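SxtG (PDB 6U1R) is an amidinotransferase of the saxitoxin biosynthetic pathway that probably moves an amidino group by way of a covalent cysteine intermediate. Local coordinates at residues 98-101 against 106-109; 228-233 against 237-242; 253-258 against 266-271. All coordinates share one frame; numbering follows the deposited sequence. Where two conformers were deposited one is given.

Contact 1: 98-101 against 106-109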
loop_
_atom_site.group_PDB
_atom_site.type_symbol
_atom_site.label_atom_id
_atom_site.label_comp_id
_atom_site.label_asym_id
_atom_site.label_seq_id
_atom_site.Cartn_x
_atom_site.Cartn_y
_atom_site.Cartn_z
ATOM N N HIS A 98 9.334 29.797 -9.887
ATOM C CA HIS A 98 9.208 30.857 -10.889
ATOM C C HIS A 98 9.881 30.451 -12.205
ATOM O O HIS A 98 9.338 30.685 -13.291
ATOM C CB HIS A 98 9.810 32.168 -10.377
ATOM C CG HIS A 98 8.888 33.008 -9.533
ATOM N ND1 HIS A 98 7.538 33.131 -9.775
ATOM C CD2 HIS A 98 9.148 33.799 -8.463
ATOM C CE1 HIS A 98 6.999 33.943 -8.879
ATOM N NE2 HIS A 98 7.955 34.361 -8.071
ATOM N N ILE A 99 11.064 29.841 -12.127
ATOM C CA ILE A 99 11.733 29.337 -13.331
ATOM C C ILE A 99 10.874 28.293 -14.035
ATOM O O ILE A 99 10.675 28.344 -15.258
ATOM C CB ILE A 99 13.122 28.776 -12.977
ATOM C CG1 ILE A 99 14.029 29.918 -12.481
ATOM C CG2 ILE A 99 13.726 28.068 -14.191
ATOM C CD1 ILE A 99 15.428 29.491 -12.022
ATOM N N LEU A 100 10.394 27.296 -13.290
ATOM C CA LEU A 100 9.558 26.259 -13.890
ATOM C C LEU A 100 8.361 26.855 -14.623
ATOM O O LEU A 100 8.035 26.451 -15.748
ATOM C CB LEU A 100 9.078 25.281 -12.816
ATOM C CG LEU A 100 10.136 24.357 -12.196
ATOM C CD1 LEU A 100 9.519 23.591 -11.018
ATOM C CD2 LEU A 100 10.686 23.387 -13.214
ATOM N N GLU A 101 7.674 27.799 -13.983
ATOM C CA GLU A 101 6.498 28.407 -14.595
ATOM C C GLU A 101 6.869 29.238 -15.820
ATOM O O GLU A 101 6.151 29.216 -16.831
ATOM C CB GLU A 101 5.762 29.244 -13.550
ATOM C CG GLU A 101 5.176 28.375 -12.414
ATOM C CD GLU A 101 4.586 29.175 -11.249
ATOM O OE1 GLU A 101 5.038 30.313 -10.977
ATOM O OE2 GLU A 101 3.683 28.634 -10.576
ATOM N N LYS A 106 3.374 23.610 -15.479
ATOM C CA LYS A 106 2.376 23.793 -14.427
ATOM C C LYS A 106 2.890 23.194 -13.123
ATOM O O LYS A 106 3.279 22.026 -13.097
ATOM C CB LYS A 106 1.065 23.130 -14.826
ATOM C CG LYS A 106 -0.053 23.244 -13.788
ATOM C CD LYS A 106 -1.333 22.607 -14.352
ATOM C CE LYS A 106 -2.425 22.436 -13.316
ATOM N NZ LYS A 106 -3.446 21.451 -13.789
ATOM N N VAL A 107 2.870 23.976 -12.047
ATOM C CA VAL A 107 3.444 23.569 -10.762
ATOM C C VAL A 107 2.322 23.382 -9.751
ATOM O O VAL A 107 1.486 24.275 -9.573
ATOM C CB VAL A 107 4.472 24.598 -10.263
ATOM C CG1 VAL A 107 4.917 24.301 -8.794
ATOM C CG2 VAL A 107 5.666 24.588 -11.187
ATOM N N ARG A 108 2.303 22.224 -9.093
ATOM C CA ARG A 108 1.399 21.960 -7.980
ATOM C C ARG A 108 2.211 22.015 -6.690
ATOM O O ARG A 108 3.087 21.171 -6.465
ATOM C CB ARG A 108 0.711 20.601 -8.130
ATOM C CG ARG A 108 0.146 20.283 -9.494
ATOM C CD ARG A 108 -0.878 21.312 -9.989
ATOM N NE ARG A 108 -2.114 21.326 -9.199
ATOM C CZ ARG A 108 -3.141 20.503 -9.372
ATOM N NH1 ARG A 108 -3.121 19.562 -10.304
ATOM N NH2 ARG A 108 -4.201 20.610 -8.583
ATOM N N ARG A 109 1.916 23.003 -5.840
ATOM C CA ARG A 109 2.638 23.201 -4.587
ATOM C C ARG A 109 1.964 22.384 -3.497
ATOM O O ARG A 109 0.803 22.635 -3.165
ATOM C CB ARG A 109 2.656 24.671 -4.171
ATOM C CG ARG A 109 3.495 25.586 -5.012
ATOM C CD ARG A 109 3.206 27.037 -4.607
ATOM N NE ARG A 109 3.964 28.035 -5.366
ATOM C CZ ARG A 109 5.002 28.723 -4.897
ATOM N NH1 ARG A 109 5.466 28.528 -3.661
ATOM N NH2 ARG A 109 5.587 29.623 -5.672
HETATM O O HOH W 1 2.987 28.549 -7.953
HETATM O O HOH W 2 2.013 26.793 -11.990
HETATM O O HOH W 3 5.046 31.069 -8.305
#
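Val107 meets Leu100 and Glu101 where helix 83-102 ends and the chain turns into strand 106-109. The connection is short: four residues separate the segments, and the CA atoms of Glu101 and Lys106 lie 6.2 Å apart, yet no direct hydrogen bond joins the segments. Lys106 starts the strand with its side chain directed away from the helix, and its backbone pairs with strand 37-42. Val107 turns the other way. With CG1 anti to its backbone N (chi1 171°), CG2 is the branch that enters the helix side, lying 3.8 Å from Leu100 CB. The valine and leucine side chains cross at about a right angle. Beside this apolar contact, Glu101 CG passes 4.0 Å from Val107 CG2. From there the glutamate chain is extended (chi2 172°), which carries its carboxylate across the valine, OE2 coming 4.1 Å from Val107 CB, toward the strand backbone. One water donates to Glu101 OE2 and receives the N-H of Val107, its oxygen 2.9 Å from Val107 N. Arg108 lies on the far side of the strand and forms salt bridges with Glu39 and Glu169. Arg109 brings only its long chain round to the helix, where NH1 hydrogen-bonds Asn94 OD1, but Glu101 OE2 and Arg109 NE remain 5.3 Å apart. Two waters in the guanidinium plane bridge them instead, one between Glu101 OE2 and Arg109 NE, the other between Glu101 OE1 and Arg109 NH2. Both carboxylate oxygens are thus held by water, OE2 twice, which would restrict the rotation of the group. Leu100 and Val107 also touch Val40 and Val42, so the apolar layer runs on between helix and sheet. Such packing of a helix against the parallel strands 37-42 and 106-109 is that of a beta-alpha-beta crossover, here with further helices in its connection.

Contact 2: 228-233 against 237-242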
loop_
_atom_site.group_PDB
_atom_site.type_symbol
_atom_site.label_atom_id
_atom_site.label_comp_id
_atom_site.label_asym_id
_atom_site.label_seq_id
_atom_site.Cartn_x
_atom_site.Cartn_y
_atom_site.Cartn_z
ATOM N N GLY A 228 17.931 0.748 -10.728
ATOM C CA GLY A 228 17.844 0.936 -9.293
ATOM C C GLY A 228 19.122 0.483 -8.613
ATOM O O GLY A 228 20.043 -0.031 -9.256
ATOM N N GLN A 229 19.162 0.691 -7.302
ATOM C CA GLN A 229 20.248 0.195 -6.469
ATOM C C GLN A 229 19.683 -0.268 -5.132
ATOM O O GLN A 229 18.675 0.252 -4.659
ATOM C CB GLN A 229 21.309 1.281 -6.210
ATOM C CG GLN A 229 20.712 2.509 -5.510
ATOM C CD GLN A 229 21.726 3.557 -5.089
ATOM O OE1 GLN A 229 22.879 3.553 -5.534
ATOM N NE2 GLN A 229 21.291 4.480 -4.217
ATOM N N LYS A 230 20.360 -1.238 -4.520
ATOM C CA LYS A 230 20.222 -1.460 -3.085
ATOM C C LYS A 230 20.844 -0.289 -2.321
ATOM O O LYS A 230 21.756 0.374 -2.809
ATOM C CB LYS A 230 20.901 -2.775 -2.688
ATOM C CG LYS A 230 20.223 -4.038 -3.271
ATOM C CD LYS A 230 20.902 -5.335 -2.806
ATOM C CE LYS A 230 20.420 -5.729 -1.420
ATOM N NZ LYS A 230 21.073 -6.976 -0.972
ATOM N N SER A 231 20.334 -0.018 -1.122
ATOM C CA SER A 231 20.791 1.128 -0.335
ATOM C C SER A 231 20.459 0.878 1.126
ATOM O O SER A 231 20.003 -0.202 1.495
ATOM C CB SER A 231 20.133 2.426 -0.810
ATOM O OG SER A 231 18.783 2.415 -0.429
ATOM N N HIS A 232 20.677 1.894 1.969
ATOM C CA HIS A 232 20.269 1.755 3.362
ATOM C C HIS A 232 18.759 1.699 3.559
ATOM O O HIS A 232 18.341 1.412 4.681
ATOM C CB HIS A 232 20.867 2.871 4.195
ATOM C CG HIS A 232 22.340 2.707 4.398
ATOM N ND1 HIS A 232 22.877 1.612 5.037
ATOM C CD2 HIS A 232 23.391 3.467 4.009
ATOM C CE1 HIS A 232 24.192 1.716 5.062
ATOM N NE2 HIS A 232 24.533 2.835 4.447
ATOM N N VAL A 233 17.937 1.929 2.531
ATOM C CA VAL A 233 16.492 1.801 2.670
ATOM C C VAL A 233 15.855 0.832 1.671
ATOM O O VAL A 233 14.711 0.417 1.900
ATOM C CB VAL A 233 15.789 3.177 2.586
ATOM C CG1 VAL A 233 16.272 4.087 3.704
ATOM C CG2 VAL A 233 16.005 3.816 1.220
ATOM N N LEU A 237 14.106 -7.628 -1.478
ATOM C CA LEU A 237 12.665 -7.907 -1.519
ATOM C C LEU A 237 11.898 -6.730 -2.118
ATOM O O LEU A 237 10.909 -6.921 -2.839
ATOM C CB LEU A 237 12.124 -8.211 -0.117
ATOM C CG LEU A 237 12.298 -9.617 0.481
ATOM C CD1 LEU A 237 11.583 -9.684 1.842
ATOM C CD2 LEU A 237 11.780 -10.693 -0.451
ATOM N N GLY A 238 12.307 -5.508 -1.784
ATOM C CA GLY A 238 11.639 -4.341 -2.341
ATOM C C GLY A 238 11.830 -4.241 -3.840
ATOM O O GLY A 238 10.888 -3.942 -4.578
ATOM N N ILE A 239 13.055 -4.496 -4.312
ATOM C CA ILE A 239 13.313 -4.499 -5.752
ATOM C C ILE A 239 12.503 -5.594 -6.423
ATOM O O ILE A 239 11.904 -5.383 -7.489
ATOM C CB ILE A 239 14.821 -4.677 -6.015
ATOM C CG1 ILE A 239 15.603 -3.458 -5.556
ATOM C CG2 ILE A 239 15.107 -4.961 -7.480
ATOM C CD1 ILE A 239 17.078 -3.693 -5.447
ATOM N N GLU A 240 12.491 -6.791 -5.808
ATOM C CA GLU A 240 11.725 -7.920 -6.341
ATOM C C GLU A 240 10.240 -7.592 -6.407
ATOM O O GLU A 240 9.545 -7.960 -7.373
ATOM C CB GLU A 240 11.950 -9.175 -5.477
ATOM C CG GLU A 240 11.357 -10.461 -6.075
ATOM C CD GLU A 240 11.400 -11.685 -5.153
ATOM O OE1 GLU A 240 11.755 -11.568 -3.954
ATOM O OE2 GLU A 240 11.059 -12.784 -5.641
ATOM N N TRP A 241 9.733 -6.881 -5.392
ATOM C CA TRP A 241 8.337 -6.472 -5.399
ATOM C C TRP A 241 8.055 -5.556 -6.583
ATOM O O TRP A 241 7.058 -5.731 -7.302
ATOM C CB TRP A 241 7.943 -5.777 -4.081
ATOM C CG TRP A 241 6.476 -5.503 -4.079
ATOM C CD1 TRP A 241 5.492 -6.314 -3.568
ATOM C CD2 TRP A 241 5.802 -4.373 -4.669
ATOM N NE1 TRP A 241 4.250 -5.760 -3.815
ATOM C CE2 TRP A 241 4.414 -4.572 -4.487
ATOM C CE3 TRP A 241 6.241 -3.215 -5.334
ATOM C CZ2 TRP A 241 3.461 -3.648 -4.943
ATOM C CZ3 TRP A 241 5.294 -2.308 -5.792
ATOM C CH2 TRP A 241 3.919 -2.531 -5.592
ATOM N N LEU A 242 8.924 -4.569 -6.813
ATOM C CA LEU A 242 8.664 -3.636 -7.910
ATOM C C LEU A 242 8.791 -4.330 -9.257
ATOM O O LEU A 242 8.014 -4.053 -10.178
ATOM C CB LEU A 242 9.605 -2.444 -7.837
ATOM C CG LEU A 242 9.369 -1.328 -8.866
ATOM C CD1 LEU A 242 7.989 -0.709 -8.664
ATOM C CD2 LEU A 242 10.472 -0.288 -8.749
#
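Ile239 reaches Lys230 with a single methyl: its CD1 lies 3.8 Å from Lys230 CG, and the two side chains cross at about a right angle. The same methyl comes within 4.3 Å of the backbone atom Gln229 C, so it sits against the chain between Gln229 and Lys230. Its position follows from an extended isoleucine, with CG1 anti to the carbonyl carbon (chi1 -68°) and CD1 carried straight outward by a chi2 of 165°. Lys230 contributes only the aliphatic beginning of its chain, which bends at chi3 (81°) beyond the contact. On other sides Ile239 packs on Phe219 and Ile254, which places it between helix 236-245 and the sheet. Gln229 points away from the helix. Its NE2 hydrogen-bonds Asp218 OD1, and the side chain lies about 5 Å from that of His264, a predicted active-site residue. Farther along, Ser231 OG accepts the N-H of Val233 at 3.1 Å in a nearly straight bond, forming an ST turn; the same hydroxyl also bonds Thr234 N and Asp218 OD2, the latter tying the loop to the aspartate that holds Gln229. Chain order, the parallel pairing of strands 225-229 and 251-255, and the packing of Ile239 on Phe219 and Ile254 together identify a beta-alpha-beta unit, with helix 236-245 as its crossover.

Contact 3: 253-258 against 266-271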
loop_
_atom_site.group_PDB
_atom_site.type_symbol
_atom_site.label_atom_id
_atom_site.label_comp_id
_atom_site.label_asym_id
_atom_site.label_seq_id
_atom_site.Cartn_x
_atom_site.Cartn_y
_atom_site.Cartn_z
ATOM N N HIS A 253 16.941 -2.973 -13.777
ATOM C CA HIS A 253 18.360 -3.305 -13.765
ATOM C C HIS A 253 18.970 -2.718 -12.504
ATOM O O HIS A 253 18.717 -1.557 -12.189
ATOM C CB HIS A 253 19.056 -2.724 -14.989
ATOM C CG HIS A 253 18.397 -3.097 -16.277
ATOM N ND1 HIS A 253 18.734 -4.232 -16.984
ATOM C CD2 HIS A 253 17.395 -2.501 -16.964
ATOM C CE1 HIS A 253 17.974 -4.308 -18.066
ATOM N NE2 HIS A 253 17.152 -3.272 -18.076
ATOM N N ILE A 254 19.770 -3.501 -11.794
ATOM C CA ILE A 254 20.307 -3.081 -10.501
ATOM C C ILE A 254 21.786 -2.773 -10.674
ATOM O O ILE A 254 22.549 -3.632 -11.133
ATOM C CB ILE A 254 20.072 -4.157 -9.431
ATOM C CG1 ILE A 254 18.563 -4.378 -9.244
ATOM C CG2 ILE A 254 20.733 -3.776 -8.104
ATOM C CD1 ILE A 254 17.755 -3.076 -8.886
ATOM N N ILE A 255 22.191 -1.549 -10.322
ATOM C CA ILE A 255 23.600 -1.173 -10.343
ATOM C C ILE A 255 24.190 -1.378 -8.952
ATOM O O ILE A 255 23.475 -1.418 -7.950
ATOM C CB ILE A 255 23.826 0.282 -10.803
ATOM C CG1 ILE A 255 23.336 1.271 -9.741
ATOM C CG2 ILE A 255 23.152 0.538 -12.149
ATOM C CD1 ILE A 255 23.975 2.611 -9.824
ATOM N N GLU A 256 25.521 -1.454 -8.894
ATOM C CA GLU A 256 26.268 -1.498 -7.639
ATOM C C GLU A 256 26.845 -0.117 -7.348
ATOM O O GLU A 256 27.609 0.411 -8.156
ATOM C CB GLU A 256 27.392 -2.531 -7.724
ATOM C CG GLU A 256 26.919 -3.930 -8.134
ATOM C CD GLU A 256 26.062 -4.603 -7.076
ATOM O OE1 GLU A 256 26.345 -4.411 -5.874
ATOM O OE2 GLU A 256 25.101 -5.325 -7.447
ATOM N N SER A 257 26.457 0.480 -6.217
ATOM C CA SER A 257 27.062 1.733 -5.775
ATOM C C SER A 257 28.283 1.445 -4.911
ATOM O O SER A 257 28.277 0.518 -4.098
ATOM C CB SER A 257 26.078 2.583 -4.972
ATOM O OG SER A 257 26.698 3.789 -4.536
ATOM N N GLN A 258 29.320 2.249 -5.093
ATOM C CA GLN A 258 30.484 2.260 -4.219
ATOM C C GLN A 258 30.345 3.247 -3.060
ATOM O O GLN A 258 31.292 3.399 -2.283
ATOM C CB GLN A 258 31.734 2.597 -5.040
ATOM C CG GLN A 258 32.063 1.539 -6.103
ATOM C CD GLN A 258 33.133 1.999 -7.094
ATOM O OE1 GLN A 258 33.278 3.193 -7.379
ATOM N NE2 GLN A 258 33.879 1.046 -7.628
ATOM N N ASP A 266 19.825 9.350 -7.270
ATOM C CA ASP A 266 19.795 10.501 -8.162
ATOM C C ASP A 266 20.904 11.527 -7.864
ATOM O O ASP A 266 20.804 12.686 -8.287
ATOM C CB ASP A 266 18.383 11.138 -8.202
ATOM C CG ASP A 266 17.762 11.441 -6.840
ATOM O OD1 ASP A 266 18.270 11.017 -5.792
ATOM O OD2 ASP A 266 16.679 12.118 -6.847
ATOM N N THR A 267 21.985 11.102 -7.195
ATOM C CA THR A 267 23.299 11.724 -7.334
ATOM C C THR A 267 24.336 10.728 -7.845
ATOM O O THR A 267 25.538 11.030 -7.811
ATOM C CB THR A 267 23.799 12.345 -6.018
ATOM O OG1 THR A 267 23.947 11.348 -5.010
ATOM C CG2 THR A 267 22.861 13.413 -5.524
ATOM N N THR A 268 23.899 9.571 -8.357
ATOM C CA THR A 268 24.771 8.488 -8.800
ATOM C C THR A 268 24.617 8.195 -10.283
ATOM O O THR A 268 25.630 8.132 -11.016
ATOM C CB THR A 268 24.484 7.212 -7.976
ATOM O OG1 THR A 268 24.775 7.436 -6.581
ATOM C CG2 THR A 268 25.292 6.008 -8.489
ATOM N N LEU A 269 23.374 8.033 -10.750
ATOM C CA LEU A 269 23.065 7.607 -12.117
ATOM C C LEU A 269 21.860 8.424 -12.566
ATOM O O LEU A 269 20.754 8.209 -12.053
ATOM C CB LEU A 269 22.765 6.108 -12.149
ATOM C CG LEU A 269 22.732 5.429 -13.517
ATOM C CD1 LEU A 269 24.132 5.152 -14.045
ATOM C CD2 LEU A 269 21.912 4.159 -13.449
ATOM N N MET A 270 22.058 9.335 -13.518
ATOM C CA MET A 270 21.013 10.270 -13.943
ATOM C C MET A 270 20.847 10.272 -15.462
ATOM O O MET A 270 21.611 10.940 -16.182
ATOM C CB MET A 270 21.311 11.666 -13.426
ATOM C CG MET A 270 21.099 11.742 -11.905
ATOM S SD MET A 270 19.346 11.572 -11.527
ATOM C CE MET A 270 18.841 13.311 -11.622
ATOM N N PRO A 271 19.843 9.570 -15.976
ATOM C CA PRO A 271 19.492 9.702 -17.397
ATOM C C PRO A 271 19.099 11.138 -17.707
ATOM O O PRO A 271 18.273 11.733 -17.012
ATOM C CB PRO A 271 18.302 8.741 -17.561
ATOM C CG PRO A 271 18.376 7.827 -16.361
ATOM C CD PRO A 271 18.957 8.639 -15.263
HETATM O O HOH W 4 24.720 5.480 -4.671
#
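Ile255 and Leu269 face each other with their CA atoms 9.0 Å apart, and no hydrogen bond crosses, so the segments meet through side chains alone. They belong to separate three-stranded sheets, with strands 251-255 and 269-273 each outermost in its own, as expected for sheets packed side by side in the alpha/beta-propeller (pentein) fold of amidinotransferases. Ile255 supplies both points of apolar contact. Its CG1 stands between the backbone N and the carbonyl carbon (chi1 70°), a crowded position that sends the two ends of the side chain to different neighbours. CG2 lies 4.0 Å from Leu269 CD2, these side chains crossing obliquely, while CD1 lies 3.9 Å from Thr268 CG2, there with the chains sliding past each other in opposite directions. All three residues are buried, and Leu269 continues the apolar layer onto Phe227, Ile277 and Val279. Thr268 uses its other branch for polar contact. Ser257 OG, which is also hydrogen-bonded to the backbone N of Cys259, faces it across one water, at 2.6 Å from Ser257 OG and 2.7 Å from Thr268 OG1.

In the fold
The three contacts follow one another along the chain without interleaving. Contact 1 stands apart: its centre is about 31 Å from that of contact 2 and about 28 Å from that of contact 3, on the opposite side of the chain's centre, and it uses the sheet of strands 37-42, 106-109 and 370-375. Contacts 2 and 3 adjoin, with centres about 12 Å apart, and share the sheet holding strands 225-229 and 251-255. Gly228 of contact 2 pairs through its backbone with His253 and Ile255 of contact 3. Contact 2 thus packs a helix on that sheet, whereas contact 3 joins it to the next, both near the predicted catalytic His264; contact 1 lies away from the predicted catalytic residues.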